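Local coordinates for protein DNA helicase RecQ (Deinococcus radiodurans, PDB 4Q48) that probably couples ATP hydrolysis to 3'-5' translocation and unwinding of duplex DNA, the chain here being the catalytic core of the longer RecQ protein, at residues G236-V249 and F282-V294. Numbering follows the deposited sequence.
Sequences GDAGIVYCLSRKSV and FLNEEGVIVCATV
Phe-282, near the end of helix 272-284, reaches two side chains of strand 238-242 through CE1 and CZ of its ring. CE1 meets Ala-238 CB at 3.8 Å, and CZ lies 3.9 Å from Ile-240 CG1, the side chains of Phe-282 and Ile-240 crossing at about a right angle. With CG trans to the backbone N (chi1 -166°), the ring reaches from the helix toward strand 238-242; Val-290 CG2 rests over one face, offset toward the rim. Ile-240 in turn lays CG2 over a face of the Tyr-242 ring. On the other side of the sheet Val-241 CG2 touches Ile-289 CG2 at 4.0 Å, while Val-249 of helix 246-258 applies CG1 to Cys-291 CB (4.2 Å) and turns CG2 toward the backbone of Ala-292.

Between these two apolar layers the strands run side by side in the same direction, 17° apart, and their backbones alternate as donors and acceptors. Val-290 N bonds to Gly-239 O, Val-241 N to Val-290 O (2.9 Å), Ala-292 N to Val-241 O, and Cys-243 N to Ala-292 O (2.8 Å); a weak bond from Gly-239 N to Val-288 O begins the series. Beyond the strand ends, Thr-293 packs CG2 against the carbonyls of Cys-243 and Ser-245. Ser-245 is the N-cap of helix 246-258, its OG accepting from Ser-248 N at 3.1 Å. The hydroxyl of Tyr-242 is hydrogen-bonded to Arg-326.

Strand 305-310 bonds to the other edge of 238-242. The chain passes from 238-242 through helix 246-258 to 263-266, then back through 272-284 to 289-292, inserted between them: beta-alpha-beta crossovers with helices on opposite faces, as in the RecA-like fold, here building the second such domain of the RecQ core.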
loop_
_atom_site.group_PDB
_atom_site.type_symbol
_atom_site.label_atom_id
_atom_site.label_comp_id
_atom_site.label_asym_id
_atom_site.label_seq_id
_atom_site.Cartn_x
_atom_site.Cartn_y
_atom_site.Cartn_z
ATOM N N GLY A 236 -1.324 30.352 -8.294
ATOM C CA GLY A 236 0.032 30.643 -7.856
ATOM C C GLY A 236 0.567 29.720 -6.777
ATOM O O GLY A 236 1.453 30.097 -6.027
ATOM N N ASP A 237 0.034 28.506 -6.694
ATOM C CA ASP A 237 0.315 27.626 -5.564
ATOM C C ASP A 237 1.467 26.670 -5.819
ATOM O O ASP A 237 1.846 26.441 -6.968
ATOM C CB ASP A 237 -0.940 26.840 -5.205
ATOM C CG ASP A 237 -2.058 27.740 -4.677
ATOM O OD1 ASP A 237 -1.760 28.877 -4.186
ATOM O OD2 ASP A 237 -3.237 27.304 -4.773
ATOM N N ALA A 238 2.034 26.118 -4.750
ATOM C CA ALA A 238 3.061 25.087 -4.909
ATOM C C ALA A 238 2.409 23.774 -5.287
ATOM O O ALA A 238 1.386 23.389 -4.724
ATOM C CB ALA A 238 3.868 24.918 -3.670
ATOM N N GLY A 239 2.985 23.110 -6.279
ATOM C CA GLY A 239 2.498 21.817 -6.691
ATOM C C GLY A 239 3.618 20.973 -7.241
ATOM O O GLY A 239 4.667 21.486 -7.618
ATOM N N ILE A 240 3.380 19.668 -7.289
ATOM C CA ILE A 240 4.282 18.720 -7.930
ATOM C C ILE A 240 3.613 18.119 -9.160
ATOM O O ILE A 240 2.471 17.716 -9.085
ATOM C CB ILE A 240 4.664 17.577 -6.998
ATOM C CG1 ILE A 240 5.156 18.118 -5.657
ATOM C CG2 ILE A 240 5.692 16.689 -7.680
ATOM C CD1 ILE A 240 5.362 17.031 -4.575
ATOM N N VAL A 241 4.304 18.106 -10.295
ATOM C CA VAL A 241 3.838 17.417 -11.497
ATOM C C VAL A 241 4.710 16.217 -11.783
ATOM O O VAL A 241 5.879 16.389 -12.095
ATOM C CB VAL A 241 3.876 18.327 -12.732
ATOM C CG1 VAL A 241 3.456 17.552 -13.980
ATOM C CG2 VAL A 241 3.041 19.575 -12.505
ATOM N N TYR A 242 4.172 15.006 -11.691
ATOM C CA TYR A 242 4.968 13.803 -11.969
ATOM C C TYR A 242 4.931 13.347 -13.434
ATOM O O TYR A 242 3.857 13.190 -14.015
ATOM C CB TYR A 242 4.480 12.671 -11.111
ATOM C CG TYR A 242 4.816 12.814 -9.667
ATOM C CD1 TYR A 242 6.106 12.556 -9.198
ATOM C CD2 TYR A 242 3.839 13.149 -8.746
ATOM C CE1 TYR A 242 6.414 12.658 -7.846
ATOM C CE2 TYR A 242 4.136 13.240 -7.395
ATOM C CZ TYR A 242 5.419 13.005 -6.956
ATOM O OH TYR A 242 5.692 13.120 -5.614
ATOM N N CYS A 243 6.093 13.119 -14.032
ATOM C CA CYS A 243 6.142 12.551 -15.389
ATOM C C CYS A 243 6.960 11.270 -15.391
ATOM O O CYS A 243 7.749 11.036 -14.462
ATOM C CB CYS A 243 6.711 13.547 -16.395
ATOM S SG CYS A 243 5.786 15.090 -16.496
ATOM N N LEU A 244 6.770 10.446 -16.427
ATOM C CA LEU A 244 7.338 9.087 -16.444
ATOM C C LEU A 244 8.827 9.045 -16.745
ATOM O O LEU A 244 9.579 8.292 -16.122
ATOM C CB LEU A 244 6.587 8.189 -17.430
ATOM C CG LEU A 244 6.754 6.718 -17.016
ATOM C CD1 LEU A 244 6.383 6.537 -15.535
ATOM C CD2 LEU A 244 5.937 5.762 -17.901
ATOM N N SER A 245 9.243 9.853 -17.707
ATOM C CA SER A 245 10.635 9.878 -18.145
ATOM C C SER A 245 11.363 11.143 -17.705
ATOM O O SER A 245 10.754 12.172 -17.417
ATOM C CB SER A 245 10.721 9.774 -19.675
ATOM O OG SER A 245 10.097 10.891 -20.298
ATOM N N ARG A 246 12.682 11.045 -17.660
ATOM C CA ARG A 246 13.532 12.189 -17.381
ATOM C C ARG A 246 13.405 13.282 -18.475
ATOM O O ARG A 246 13.605 14.471 -18.212
ATOM C CB ARG A 246 14.972 11.700 -17.222
ATOM C CG ARG A 246 16.036 12.719 -17.517
ATOM C CD ARG A 246 17.410 12.218 -17.097
ATOM N NE ARG A 246 18.454 13.190 -17.420
ATOM C CZ ARG A 246 19.749 12.998 -17.194
ATOM N NH1 ARG A 246 20.160 11.865 -16.637
ATOM N NH2 ARG A 246 20.629 13.936 -17.527
ATOM N N LYS A 247 13.036 12.884 -19.692
ATOM C CA LYS A 247 12.911 13.839 -20.798
ATOM C C LYS A 247 11.592 14.617 -20.749
ATOM O O LYS A 247 11.542 15.790 -21.139
ATOM C CB LYS A 247 13.051 13.106 -22.144
ATOM C CG LYS A 247 12.119 13.605 -23.254
ATOM C CD LYS A 247 12.476 13.020 -24.608
ATOM C CE LYS A 247 11.359 13.220 -25.630
ATOM N NZ LYS A 247 11.571 14.417 -26.493
ATOM N N SER A 248 10.535 13.968 -20.259
ATOM C CA SER A 248 9.243 14.630 -20.092
ATOM C C SER A 248 9.308 15.662 -18.953
ATOM O O SER A 248 8.663 16.712 -19.021
ATOM C CB SER A 248 8.140 13.608 -19.829
ATOM O OG SER A 248 8.144 12.599 -20.825
ATOM N N VAL A 249 10.097 15.360 -17.918
ATOM C CA VAL A 249 10.345 16.310 -16.830
ATOM C C VAL A 249 11.018 17.589 -17.345
ATOM O O VAL A 249 10.495 18.682 -17.157
ATOM C CB VAL A 249 11.201 15.672 -15.697
ATOM C CG1 VAL A 249 11.900 16.731 -14.873
ATOM C CG2 VAL A 249 10.332 14.783 -14.802
ATOM N N PHE A 282 11.875 24.837 -3.495
ATOM C CA PHE A 282 10.544 24.326 -3.237
ATOM C C PHE A 282 10.201 24.505 -1.757
ATOM O O PHE A 282 9.142 25.023 -1.422
ATOM C CB PHE A 282 10.446 22.854 -3.646
ATOM C CG PHE A 282 9.033 22.333 -3.731
ATOM C CD1 PHE A 282 8.045 23.056 -4.398
ATOM C CD2 PHE A 282 8.691 21.107 -3.168
ATOM C CE1 PHE A 282 6.749 22.574 -4.485
ATOM C CE2 PHE A 282 7.402 20.621 -3.252
ATOM C CZ PHE A 282 6.424 21.362 -3.909
ATOM N N LEU A 283 11.128 24.123 -0.879
ATOM C CA LEU A 283 10.879 24.064 0.562
ATOM C C LEU A 283 10.686 25.437 1.204
ATOM O O LEU A 283 9.938 25.571 2.175
ATOM C CB LEU A 283 12.050 23.388 1.280
ATOM C CG LEU A 283 12.677 22.032 0.943
ATOM C CD1 LEU A 283 13.859 21.748 1.874
ATOM C CD2 LEU A 283 11.714 20.866 0.901
ATOM N N ASN A 284 11.373 26.446 0.666
ATOM C CA ASN A 284 11.536 27.736 1.352
ATOM C C ASN A 284 10.803 28.870 0.697
ATOM O O ASN A 284 10.653 29.935 1.288
ATOM C CB ASN A 284 13.015 28.163 1.410
ATOM C CG ASN A 284 13.885 27.197 2.169
ATOM O OD1 ASN A 284 13.401 26.385 2.968
ATOM N ND2 ASN A 284 15.194 27.279 1.926
ATOM N N GLU A 285 10.375 28.662 -0.536
ATOM C CA GLU A 285 9.679 29.728 -1.226
ATOM C C GLU A 285 8.231 29.362 -1.464
ATOM O O GLU A 285 7.785 28.265 -1.132
ATOM C CB GLU A 285 10.359 30.062 -2.546
ATOM C CG GLU A 285 11.809 30.453 -2.397
ATOM C CD GLU A 285 12.486 30.731 -3.733
ATOM O OE1 GLU A 285 11.784 31.156 -4.684
ATOM O OE2 GLU A 285 13.714 30.519 -3.831
ATOM N N GLU A 286 7.478 30.322 -1.967
ATOM C CA GLU A 286 6.096 30.080 -2.258
ATOM C C GLU A 286 5.873 29.975 -3.736
ATOM O O GLU A 286 6.630 30.539 -4.527
ATOM C CB GLU A 286 5.209 31.159 -1.634
ATOM C CG GLU A 286 5.324 31.145 -0.118
ATOM C CD GLU A 286 4.905 29.805 0.473
ATOM O OE1 GLU A 286 4.197 29.032 -0.218
ATOM O OE2 GLU A 286 5.357 29.481 1.591
ATOM N N GLY A 287 4.821 29.242 -4.090
ATOM C CA GLY A 287 4.344 29.190 -5.452
ATOM C C GLY A 287 5.304 28.595 -6.448
ATOM O O GLY A 287 5.219 28.934 -7.622
ATOM N N VAL A 288 6.212 27.733 -5.991
ATOM C CA VAL A 288 7.072 26.963 -6.892
ATOM C C VAL A 288 6.496 25.569 -7.281
ATOM O O VAL A 288 6.006 24.829 -6.437
ATOM C CB VAL A 288 8.482 26.794 -6.288
ATOM C CG1 VAL A 288 9.217 25.585 -6.876
ATOM C CG2 VAL A 288 9.286 28.086 -6.460
ATOM N N ILE A 289 6.506 25.240 -8.569
ATOM C CA ILE A 289 6.100 23.910 -9.036
ATOM C C ILE A 289 7.271 23.021 -9.445
ATOM O O ILE A 289 8.049 23.396 -10.318
ATOM C CB ILE A 289 5.178 24.005 -10.245
ATOM C CG1 ILE A 289 3.867 24.698 -9.860
ATOM C CG2 ILE A 289 4.945 22.628 -10.814
ATOM C CD1 ILE A 289 2.919 24.857 -10.996
ATOM N N VAL A 290 7.388 21.836 -8.848
ATOM C CA VAL A 290 8.480 20.926 -9.196
ATOM C C VAL A 290 7.985 19.844 -10.166
ATOM O O VAL A 290 6.886 19.309 -9.993
ATOM C CB VAL A 290 9.083 20.231 -7.935
ATOM C CG1 VAL A 290 10.010 19.091 -8.326
ATOM C CG2 VAL A 290 9.827 21.219 -7.055
ATOM N N CYS A 291 8.755 19.554 -11.212
ATOM C CA CYS A 291 8.461 18.398 -12.060
ATOM C C CYS A 291 9.460 17.281 -11.817
ATOM O O CYS A 291 10.673 17.494 -11.936
ATOM C CB CYS A 291 8.460 18.759 -13.542
ATOM S SG CYS A 291 7.334 20.040 -13.992
ATOM N N ALA A 292 8.944 16.091 -11.510
ATOM C CA ALA A 292 9.777 14.956 -11.105
ATOM C C ALA A 292 9.255 13.619 -11.659
ATOM O O ALA A 292 8.111 13.532 -12.106
ATOM C CB ALA A 292 9.870 14.901 -9.584
ATOM N N THR A 293 10.080 12.573 -11.590
ATOM C CA THR A 293 9.709 11.247 -12.104
ATOM C C THR A 293 9.143 10.366 -10.998
ATOM O O THR A 293 8.050 9.811 -11.139
ATOM C CB THR A 293 10.913 10.523 -12.752
ATOM O OG1 THR A 293 12.076 10.711 -11.937
ATOM C CG2 THR A 293 11.188 11.082 -14.131
ATOM N N VAL A 294 9.936 10.215 -9.935
ATOM C CA VAL A 294 9.593 9.493 -8.694
ATOM C C VAL A 294 10.650 9.911 -7.664
ATOM O O VAL A 294 11.837 9.614 -7.847
ATOM C CB VAL A 294 9.609 7.945 -8.853
ATOM C CG1 VAL A 294 9.835 7.281 -7.512
ATOM C CG2 VAL A 294 8.329 7.430 -9.503
#